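Local coordinates for uncharacterized protein YGR203W (Saccharomyces cerevisiae, PDB 3FS5) that dephosphorylates proteins as a CDC25-like phosphatase, and is built on the fold of a single-domain rhodanese, at residues P32-D37 against H71-K76; G46-G51 against G123-W128; R81-V86 against R115-V120. All blocks are in the same frame, centred on the assembly; numbering follows the deposited sequence.

Contact 1. Residues P32-D37 against H71-K76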
loop_
_atom_site.group_PDB
_atom_site.type_symbol
_atom_site.label_atom_id
_atom_site.label_comp_id
_atom_site.label_asym_id
_atom_site.label_seq_id
_atom_site.Cartn_x
_atom_site.Cartn_y
_atom_site.Cartn_z
ATOM N N PRO A 32 13.079 -2.595 2.782
ATOM C CA PRO A 32 12.300 -2.527 1.547
ATOM C C PRO A 32 10.828 -2.258 1.845
ATOM O O PRO A 32 10.368 -2.406 2.984
ATOM C CB PRO A 32 12.530 -3.899 0.928
ATOM C CG PRO A 32 12.599 -4.782 2.125
ATOM C CD PRO A 32 13.463 -3.986 3.087
ATOM N N PHE A 33 10.084 -1.857 0.822
ATOM C CA PHE A 33 8.664 -1.583 1.000
ATOM C C PHE A 33 7.901 -2.057 -0.230
ATOM O O PHE A 33 8.491 -2.300 -1.278
ATOM C CB PHE A 33 8.443 -0.077 1.221
ATOM C CG PHE A 33 8.847 0.777 0.046
ATOM C CD1 PHE A 33 7.961 1.006 -1.004
ATOM C CD2 PHE A 33 10.127 1.319 -0.030
ATOM C CE1 PHE A 33 8.344 1.761 -2.110
ATOM C CE2 PHE A 33 10.522 2.078 -1.133
ATOM C CZ PHE A 33 9.630 2.298 -2.176
ATOM N N GLN A 34 6.590 -2.214 -0.087
ATOM C CA GLN A 34 5.749 -2.638 -1.193
ATOM C C GLN A 34 4.366 -2.021 -1.052
ATOM O O GLN A 34 3.695 -2.201 -0.035
ATOM C CB GLN A 34 5.615 -4.163 -1.239
ATOM C CG GLN A 34 4.685 -4.636 -2.359
ATOM C CD GLN A 34 5.178 -4.216 -3.741
ATOM O OE1 GLN A 34 4.418 -3.682 -4.555
ATOM N NE2 GLN A 34 6.448 -4.470 -4.014
ATOM N N VAL A 35 3.948 -1.295 -2.082
ATOM C CA VAL A 35 2.648 -0.644 -2.090
ATOM C C VAL A 35 1.572 -1.597 -2.595
ATOM O O VAL A 35 1.752 -2.262 -3.618
ATOM C CB VAL A 35 2.663 0.612 -3.004
ATOM C CG1 VAL A 35 1.254 1.187 -3.144
ATOM C CG2 VAL A 35 3.608 1.657 -2.435
ATOM N N VAL A 36 0.463 -1.674 -1.867
ATOM C CA VAL A 36 -0.658 -2.519 -2.270
ATOM C C VAL A 36 -1.892 -1.629 -2.421
ATOM O O VAL A 36 -2.418 -1.097 -1.440
ATOM C CB VAL A 36 -0.959 -3.625 -1.233
ATOM C CG1 VAL A 36 -2.098 -4.526 -1.737
ATOM C CG2 VAL A 36 0.293 -4.458 -0.988
ATOM N N ASP A 37 -2.331 -1.469 -3.663
ATOM C CA ASP A 37 -3.493 -0.658 -4.022
ATOM C C ASP A 37 -4.721 -1.570 -3.931
ATOM O O ASP A 37 -4.876 -2.485 -4.738
ATOM C CB ASP A 37 -3.283 -0.141 -5.454
ATOM C CG ASP A 37 -4.329 0.862 -5.892
ATOM O OD1 ASP A 37 -4.024 1.645 -6.814
ATOM O OD2 ASP A 37 -5.444 0.867 -5.342
ATOM N N HIS A 71 1.608 -14.664 0.478
ATOM C CA HIS A 71 2.726 -15.431 -0.050
ATOM C C HIS A 71 3.685 -14.542 -0.838
ATOM O O HIS A 71 4.900 -14.605 -0.638
ATOM C CB HIS A 71 2.219 -16.559 -0.951
ATOM C CG HIS A 71 3.316 -17.369 -1.573
ATOM N ND1 HIS A 71 4.067 -18.278 -0.861
ATOM C CD2 HIS A 71 3.815 -17.374 -2.833
ATOM C CE1 HIS A 71 4.984 -18.807 -1.651
ATOM N NE2 HIS A 71 4.853 -18.275 -2.854
ATOM N N ARG A 72 3.147 -13.715 -1.732
ATOM C CA ARG A 72 3.989 -12.838 -2.536
ATOM C C ARG A 72 4.786 -11.883 -1.669
ATOM O O ARG A 72 5.977 -11.672 -1.901
ATOM C CB ARG A 72 3.156 -12.018 -3.524
ATOM C CG ARG A 72 2.700 -12.771 -4.750
ATOM C CD ARG A 72 2.119 -11.812 -5.778
ATOM N NE ARG A 72 3.145 -10.973 -6.393
ATOM C CZ ARG A 72 2.890 -10.014 -7.278
ATOM N NH1 ARG A 72 3.882 -9.299 -7.792
ATOM N NH2 ARG A 72 1.640 -9.758 -7.644
ATOM N N LEU A 73 4.120 -11.293 -0.681
ATOM C CA LEU A 73 4.775 -10.353 0.216
ATOM C C LEU A 73 5.917 -11.010 0.986
ATOM O O LEU A 73 7.033 -10.491 1.006
ATOM C CB LEU A 73 3.757 -9.757 1.199
ATOM C CG LEU A 73 2.743 -8.781 0.583
ATOM C CD1 LEU A 73 1.752 -8.328 1.643
ATOM C CD2 LEU A 73 3.479 -7.577 -0.012
ATOM N N LEU A 74 5.641 -12.153 1.609
ATOM C CA LEU A 74 6.657 -12.851 2.393
ATOM C C LEU A 74 7.813 -13.345 1.537
ATOM O O LEU A 74 8.952 -13.414 1.998
ATOM C CB LEU A 74 6.027 -14.017 3.162
ATOM C CG LEU A 74 5.091 -13.588 4.298
ATOM C CD1 LEU A 74 4.438 -14.804 4.944
ATOM C CD2 LEU A 74 5.894 -12.798 5.333
ATOM N N GLU A 75 7.518 -13.678 0.287
ATOM C CA GLU A 75 8.546 -14.152 -0.627
ATOM C C GLU A 75 9.508 -13.002 -0.926
ATOM O O GLU A 75 10.723 -13.195 -1.008
ATOM C CB GLU A 75 7.894 -14.670 -1.908
ATOM C CG GLU A 75 8.841 -15.391 -2.840
ATOM C CD GLU A 75 8.105 -16.290 -3.814
ATOM O OE1 GLU A 75 7.458 -17.256 -3.352
ATOM O OE2 GLU A 75 8.168 -16.029 -5.035
ATOM N N LYS A 76 8.958 -11.801 -1.074
ATOM C CA LYS A 76 9.766 -10.613 -1.338
ATOM C C LYS A 76 10.577 -10.252 -0.090
ATOM O O LYS A 76 11.735 -9.833 -0.182
ATOM C CB LYS A 76 8.854 -9.437 -1.720
ATOM C CG LYS A 76 9.573 -8.125 -2.039
ATOM C CD LYS A 76 8.568 -7.066 -2.507
ATOM C CE LYS A 76 9.235 -5.827 -3.111
ATOM N NZ LYS A 76 9.936 -4.989 -2.106
#

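Contact 2. Residues G46-G51 against G123-W128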
loop_
_atom_site.group_PDB
_atom_site.type_symbol
_atom_site.label_atom_id
_atom_site.label_comp_id
_atom_site.label_asym_id
_atom_site.label_seq_id
_atom_site.Cartn_x
_atom_site.Cartn_y
_atom_site.Cartn_z
ATOM N N GLY A 46 -4.945 6.244 -12.794
ATOM C CA GLY A 46 -3.592 6.406 -12.295
ATOM C C GLY A 46 -3.324 5.609 -11.028
ATOM O O GLY A 46 -4.238 5.340 -10.245
ATOM N N HIS A 47 -2.065 5.233 -10.827
ATOM C CA HIS A 47 -1.671 4.467 -9.650
ATOM C C HIS A 47 -0.198 4.680 -9.330
ATOM O O HIS A 47 0.562 5.184 -10.157
ATOM C CB HIS A 47 -1.961 2.977 -9.867
ATOM C CG HIS A 47 -1.375 2.424 -11.130
ATOM N ND1 HIS A 47 -0.083 1.951 -11.211
ATOM C CD2 HIS A 47 -1.900 2.295 -12.371
ATOM C CE1 HIS A 47 0.163 1.556 -12.447
ATOM N NE2 HIS A 47 -0.923 1.754 -13.172
ATOM N N ILE A 48 0.200 4.303 -8.123
ATOM C CA ILE A 48 1.578 4.471 -7.702
ATOM C C ILE A 48 2.467 3.460 -8.417
ATOM O O ILE A 48 2.140 2.276 -8.495
ATOM C CB ILE A 48 1.683 4.329 -6.172
ATOM C CG1 ILE A 48 0.834 5.431 -5.518
ATOM C CG2 ILE A 48 3.148 4.394 -5.722
ATOM C CD1 ILE A 48 0.812 5.396 -3.996
ATOM N N LYS A 49 3.583 3.943 -8.954
ATOM C CA LYS A 49 4.520 3.107 -9.693
ATOM C C LYS A 49 5.040 1.919 -8.888
ATOM O O LYS A 49 5.401 2.054 -7.715
ATOM C CB LYS A 49 5.699 3.960 -10.181
ATOM C CG LYS A 49 6.673 3.241 -11.107
ATOM C CD LYS A 49 7.806 4.178 -11.521
ATOM C CE LYS A 49 8.826 3.481 -12.415
ATOM N NZ LYS A 49 8.211 2.988 -13.680
ATOM N N ASP A 50 5.073 0.760 -9.538
ATOM C CA ASP A 50 5.545 -0.488 -8.946
ATOM C C ASP A 50 4.668 -1.065 -7.829
ATOM O O ASP A 50 5.062 -2.022 -7.165
ATOM C CB ASP A 50 6.982 -0.331 -8.435
ATOM C CG ASP A 50 7.948 0.109 -9.527
ATOM O OD1 ASP A 50 7.778 -0.314 -10.692
ATOM O OD2 ASP A 50 8.885 0.873 -9.213
ATOM N N GLY A 51 3.485 -0.494 -7.616
ATOM C CA GLY A 51 2.606 -1.030 -6.588
ATOM C C GLY A 51 1.838 -2.236 -7.114
ATOM O O GLY A 51 1.822 -2.469 -8.319
ATOM N N GLY A 123 -4.843 9.688 3.080
ATOM C CA GLY A 123 -5.350 10.434 1.943
ATOM C C GLY A 123 -5.607 9.652 0.668
ATOM O O GLY A 123 -6.261 10.161 -0.237
ATOM N N GLY A 124 -5.084 8.431 0.588
ATOM C CA GLY A 124 -5.294 7.606 -0.588
ATOM C C GLY A 124 -4.667 8.166 -1.848
ATOM O O GLY A 124 -3.875 9.119 -1.798
ATOM N N PHE A 125 -5.028 7.586 -2.989
ATOM C CA PHE A 125 -4.467 8.039 -4.249
ATOM C C PHE A 125 -4.886 9.463 -4.572
ATOM O O PHE A 125 -4.157 10.184 -5.238
ATOM C CB PHE A 125 -4.876 7.121 -5.401
ATOM C CG PHE A 125 -4.120 7.394 -6.669
ATOM C CD1 PHE A 125 -2.766 7.089 -6.757
ATOM C CD2 PHE A 125 -4.742 8.025 -7.747
ATOM C CE1 PHE A 125 -2.037 7.413 -7.895
ATOM C CE2 PHE A 125 -4.020 8.356 -8.894
ATOM C CZ PHE A 125 -2.663 8.050 -8.967
ATOM N N SER A 126 -6.064 9.860 -4.103
ATOM C CA SER A 126 -6.555 11.204 -4.348
ATOM C C SER A 126 -5.587 12.265 -3.823
ATOM O O SER A 126 -5.289 13.234 -4.523
ATOM C CB SER A 126 -7.928 11.395 -3.706
ATOM O OG SER A 126 -8.433 12.686 -3.990
ATOM N N ARG A 127 -5.087 12.098 -2.602
ATOM C CA ARG A 127 -4.153 13.087 -2.079
ATOM C C ARG A 127 -2.826 12.936 -2.803
ATOM O O ARG A 127 -2.166 13.924 -3.126
ATOM C CB ARG A 127 -3.927 12.936 -0.571
ATOM C CG ARG A 127 -3.551 14.273 0.059
ATOM C CD ARG A 127 -2.384 14.214 1.031
ATOM N NE ARG A 127 -2.738 13.637 2.322
ATOM C CZ ARG A 127 -2.028 13.810 3.435
ATOM N NH1 ARG A 127 -2.418 13.243 4.569
ATOM N NH2 ARG A 127 -0.937 14.567 3.421
ATOM N N TRP A 128 -2.438 11.691 -3.064
ATOM C CA TRP A 128 -1.190 11.424 -3.765
ATOM C C TRP A 128 -1.101 12.179 -5.091
ATOM O O TRP A 128 -0.135 12.902 -5.333
ATOM C CB TRP A 128 -1.034 9.921 -4.022
ATOM C CG TRP A 128 0.202 9.567 -4.801
ATOM C CD1 TRP A 128 0.305 9.409 -6.151
ATOM C CD2 TRP A 128 1.518 9.366 -4.271
ATOM N NE1 TRP A 128 1.603 9.122 -6.498
ATOM C CE2 TRP A 128 2.369 9.089 -5.364
ATOM C CE3 TRP A 128 2.063 9.395 -2.978
ATOM C CZ2 TRP A 128 3.739 8.842 -5.205
ATOM C CZ3 TRP A 128 3.426 9.150 -2.820
ATOM C CH2 TRP A 128 4.247 8.877 -3.931
#

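Contact 3. Residues R81-V86 against R115-V120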
loop_
_atom_site.group_PDB
_atom_site.type_symbol
_atom_site.label_atom_id
_atom_site.label_comp_id
_atom_site.label_asym_id
_atom_site.label_seq_id
_atom_site.Cartn_x
_atom_site.Cartn_y
_atom_site.Cartn_z
ATOM N N ARG A 81 16.303 -7.044 3.110
ATOM C CA ARG A 81 16.925 -6.662 4.367
ATOM C C ARG A 81 15.865 -6.349 5.423
ATOM O O ARG A 81 15.006 -5.491 5.214
ATOM C CB ARG A 81 17.796 -5.428 4.130
ATOM C CG ARG A 81 18.467 -4.856 5.363
ATOM C CD ARG A 81 18.799 -3.386 5.140
ATOM N NE ARG A 81 19.583 -2.810 6.227
ATOM C CZ ARG A 81 20.899 -2.953 6.360
ATOM N NH1 ARG A 81 21.526 -2.395 7.388
ATOM N NH2 ARG A 81 21.592 -3.642 5.460
ATOM N N GLY A 82 15.922 -7.050 6.551
ATOM C CA GLY A 82 14.971 -6.812 7.623
ATOM C C GLY A 82 13.512 -7.101 7.312
ATOM O O GLY A 82 13.190 -8.021 6.563
ATOM N N ALA A 83 12.624 -6.306 7.902
ATOM C CA ALA A 83 11.191 -6.477 7.703
ATOM C C ALA A 83 10.705 -5.719 6.474
ATOM O O ALA A 83 11.264 -4.685 6.107
ATOM C CB ALA A 83 10.442 -5.999 8.937
ATOM N N LEU A 84 9.667 -6.242 5.835
ATOM C CA LEU A 84 9.107 -5.592 4.658
ATOM C C LEU A 84 8.007 -4.637 5.110
ATOM O O LEU A 84 7.132 -5.000 5.902
ATOM C CB LEU A 84 8.521 -6.633 3.692
ATOM C CG LEU A 84 7.761 -6.103 2.467
ATOM C CD1 LEU A 84 8.737 -5.480 1.460
ATOM C CD2 LEU A 84 6.982 -7.245 1.814
ATOM N N ASN A 85 8.065 -3.408 4.619
ATOM C CA ASN A 85 7.061 -2.422 4.969
ATOM C C ASN A 85 5.967 -2.426 3.908
ATOM O O ASN A 85 6.177 -1.982 2.781
ATOM C CB ASN A 85 7.709 -1.049 5.083
ATOM C CG ASN A 85 8.725 -0.994 6.199
ATOM O OD1 ASN A 85 9.835 -1.523 6.076
ATOM N ND2 ASN A 85 8.348 -0.375 7.308
ATOM N N VAL A 86 4.801 -2.943 4.284
ATOM C CA VAL A 86 3.662 -3.039 3.375
ATOM C C VAL A 86 2.749 -1.827 3.521
ATOM O O VAL A 86 2.285 -1.523 4.618
ATOM C CB VAL A 86 2.856 -4.318 3.659
ATOM C CG1 VAL A 86 1.778 -4.498 2.596
ATOM C CG2 VAL A 86 3.796 -5.523 3.700
ATOM N N ARG A 115 8.046 -10.305 10.468
ATOM C CA ARG A 115 8.557 -10.109 9.117
ATOM C C ARG A 115 7.979 -8.925 8.346
ATOM O O ARG A 115 8.503 -8.555 7.292
ATOM C CB ARG A 115 8.358 -11.383 8.299
ATOM C CG ARG A 115 9.281 -12.514 8.714
ATOM C CD ARG A 115 9.699 -13.309 7.492
ATOM N NE ARG A 115 8.894 -14.500 7.300
ATOM C CZ ARG A 115 8.784 -15.156 6.152
ATOM N NH1 ARG A 115 8.031 -16.242 6.095
ATOM N NH2 ARG A 115 9.397 -14.716 5.059
ATOM N N CYS A 116 6.905 -8.336 8.862
ATOM C CA CYS A 116 6.257 -7.209 8.193
ATOM C C CYS A 116 5.917 -6.063 9.135
ATOM O O CYS A 116 5.798 -6.251 10.345
ATOM C CB CYS A 116 4.943 -7.656 7.533
ATOM S SG CYS A 116 5.061 -8.927 6.268
ATOM N N ARG A 117 5.765 -4.877 8.551
ATOM C CA ARG A 117 5.354 -3.671 9.268
ATOM C C ARG A 117 4.218 -3.206 8.369
ATOM O O ARG A 117 4.384 -3.142 7.159
ATOM C CB ARG A 117 6.457 -2.608 9.299
ATOM C CG ARG A 117 7.742 -3.027 9.995
ATOM C CD ARG A 117 8.742 -1.872 10.024
ATOM N NE ARG A 117 10.107 -2.340 10.234
ATOM C CZ ARG A 117 10.544 -2.895 11.359
ATOM N NH1 ARG A 117 11.806 -3.301 11.456
ATOM N NH2 ARG A 117 9.725 -3.029 12.392
ATOM N N LEU A 118 3.063 -2.897 8.944
ATOM C CA LEU A 118 1.926 -2.490 8.128
ATOM C C LEU A 118 1.623 -1.002 8.195
ATOM O O LEU A 118 1.544 -0.425 9.279
ATOM C CB LEU A 118 0.685 -3.286 8.541
ATOM C CG LEU A 118 0.835 -4.807 8.480
ATOM C CD1 LEU A 118 -0.461 -5.466 8.945
ATOM C CD2 LEU A 118 1.176 -5.240 7.058
ATOM N N TRP A 119 1.450 -0.395 7.023
ATOM C CA TRP A 119 1.136 1.026 6.923
ATOM C C TRP A 119 -0.069 1.298 6.031
ATOM O O TRP A 119 -0.416 0.496 5.157
ATOM C CB TRP A 119 2.299 1.818 6.316
ATOM C CG TRP A 119 3.626 1.661 6.974
ATOM C CD1 TRP A 119 4.498 0.619 6.834
ATOM C CD2 TRP A 119 4.257 2.601 7.844
ATOM N NE1 TRP A 119 5.639 0.856 7.563
ATOM C CE2 TRP A 119 5.517 2.067 8.195
ATOM C CE3 TRP A 119 3.881 3.848 8.361
ATOM C CZ2 TRP A 119 6.407 2.737 9.040
ATOM C CZ3 TRP A 119 4.765 4.517 9.200
ATOM C CH2 TRP A 119 6.015 3.958 9.531
ATOM N N VAL A 120 -0.687 2.451 6.256
ATOM C CA VAL A 120 -1.798 2.925 5.442
ATOM C C VAL A 120 -1.373 4.324 4.992
ATOM O O VAL A 120 -0.901 5.128 5.801
ATOM C CB VAL A 120 -3.112 3.051 6.239
ATOM C CG1 VAL A 120 -4.179 3.729 5.373
ATOM C CG2 VAL A 120 -3.595 1.672 6.676
#

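Contact 1. Residues P32-D37 against H71-K76
In the beta-alpha-beta crossover from strand 52-53 to strand 84-88, helix 63-78 lies over strand 33-37, and Leu73 meets Gln34 there. Helix and strand run nearly antiparallel, at 163°, with their axes 10.1 Å apart at closest approach. Branch CD2 of Leu73 comes within 4.0 Å of CG of Gln34, an apolar touch against the methylene part of the glutamine chain. One turn later Lys76 reaches farther: it is extended as far as CE and bends only at the last torsion (chi4 -70°), which folds NZ towards the strand. There NZ donates a hydrogen bond of 3.2 Å to the backbone O of Phe33, approaching from above the carbonyl plane, 52° out of it, so that neither lone pair is met squarely. The same ammonium group ends 4.1 Å from CB of Pro32. On the way the lysine chain crosses that of Gln34 at about a right angle, its CD and CE passing the glutamine amide. Round this contact Leu73 also rests on Val86 of strand 84-88 and on Trp52, while Lys76 leans on Leu84. Helix 63-78 thus covers three neighbouring strands, 84-88, 33-37 and 52-53, from one side.

Contact 2. Residues G46-G51 against G123-W128
His47 and Phe125 stand opposite each other with their CA atoms 7.1 Å apart, where the short strand 47-48, which leads into a type II turn from Ile48 to Gly51, passes the first turn of helix 124-132. Phe125 points at the strand, and with CG anti to its backbone N (chi1 -169°) the ring meets mostly the main chain of residues 46 to 48. The carbonyl O of Gly46 lies over one ring face, 3.3 Å above the plane and shifted towards the rim. Ring atom CZ is 3.3 Å from C of Gly46, and CE1 is 3.4 Å from CA of His47. Gly46 packs tightly against CZ, and its backbone angles alone demand a glycine. The Gly46 oxygen is held by Arg39, which also touches the Phe125 ring. Ile48 fills the space next door: its CG1 sits 3.9 Å from the centroid of the Trp128 five-membered ring, only 9° off the ring normal, a CH-pi contact over the face. CG1 is also 4.2 Å from CD1 of Phe125, so the isoleucine bridges both aromatics, and Thr139 takes the indole NE1 in a hydrogen bond. Were Phe125 cut back to an alanine, Gly46 and His47 would probably lose the ring against their backbone and Ile48 one of its two ring contacts. The backbone of Ser126, in the first turn of the helix, is bonded to that of Met91, just after the modified Cys90; the helix that follows strand 116-121 thus packs beside the HCX5R loop that marks CDC25-type phosphatases, within a rhodanese-like fold.

Contact 3. Residues R81-V86 against R115-V120
Arg117 sets CG anti to its carbonyl carbon (chi1 -61°) and runs extended to NE, which carries its guanidinium over Ala83, whose CB lies 3.6 Å off one face of the group, towards its rim. Asn85 and Trp119 make the same turn at chi1, and the asparagine side chain then points the same way as both neighbours, its amide plane 41° from the guanidinium and 34° from the indole. CB of Asn85 is 3.8 Å from NE1 of Trp119. Beneath these groups the strands pair in parallel register, Leu84 with Cys116, Asn85 with Arg117 and Val86 with Leu118. Four backbone hydrogen bonds join them: Leu84 N to Arg115 O, Arg117 N to Leu84 O, Val86 N to Arg117 O at 2.9 Å, and Trp119 N to Val86 O at 2.8 Å. CA-H...O contacts add to these, Cys116 CA lying 3.3 Å from Leu84 O. The face bearing Leu84, Cys116, Val86 and Leu118 is apolar, with Val86 CB 3.9 Å from CD2 of Leu118, and helices 63-78 and 96-106 cover it. Outside the pair Glu31 forms a salt bridge with NE of Arg117 and accepts a hydrogen bond from N of Ala83, while Trp20 meets Trp119 edge-to-face. The chemistry is two-sided: apolar residues seal one face against helices, and on the other Glu31 probably balances the arginine's charge and keeps its guanidinium flat over the alanine.

Contacts 1 and 3 lie close together, their centres about 8 Å apart on the same side of the chain's centre, and both reach the parallel sheet: strand 33-37 is the neighbour of 84-88, and 84-88 that of 116-121. Gln34 N and Asn85 O, 2.9 Å apart, probably form one of the bonds joining them. Contact 2 stands on the opposite side, about 16 Å from contact 1 and 18 Å from contact 3. Along the chain contacts 1 and 2 alternate, contact 3 follows contact 1, and both its strands fall between residues 46-51 and 123-128. Contact 2 joins strand 47-48, outside that sheet, to helix 124-132; all lie within one rhodanese-like domain.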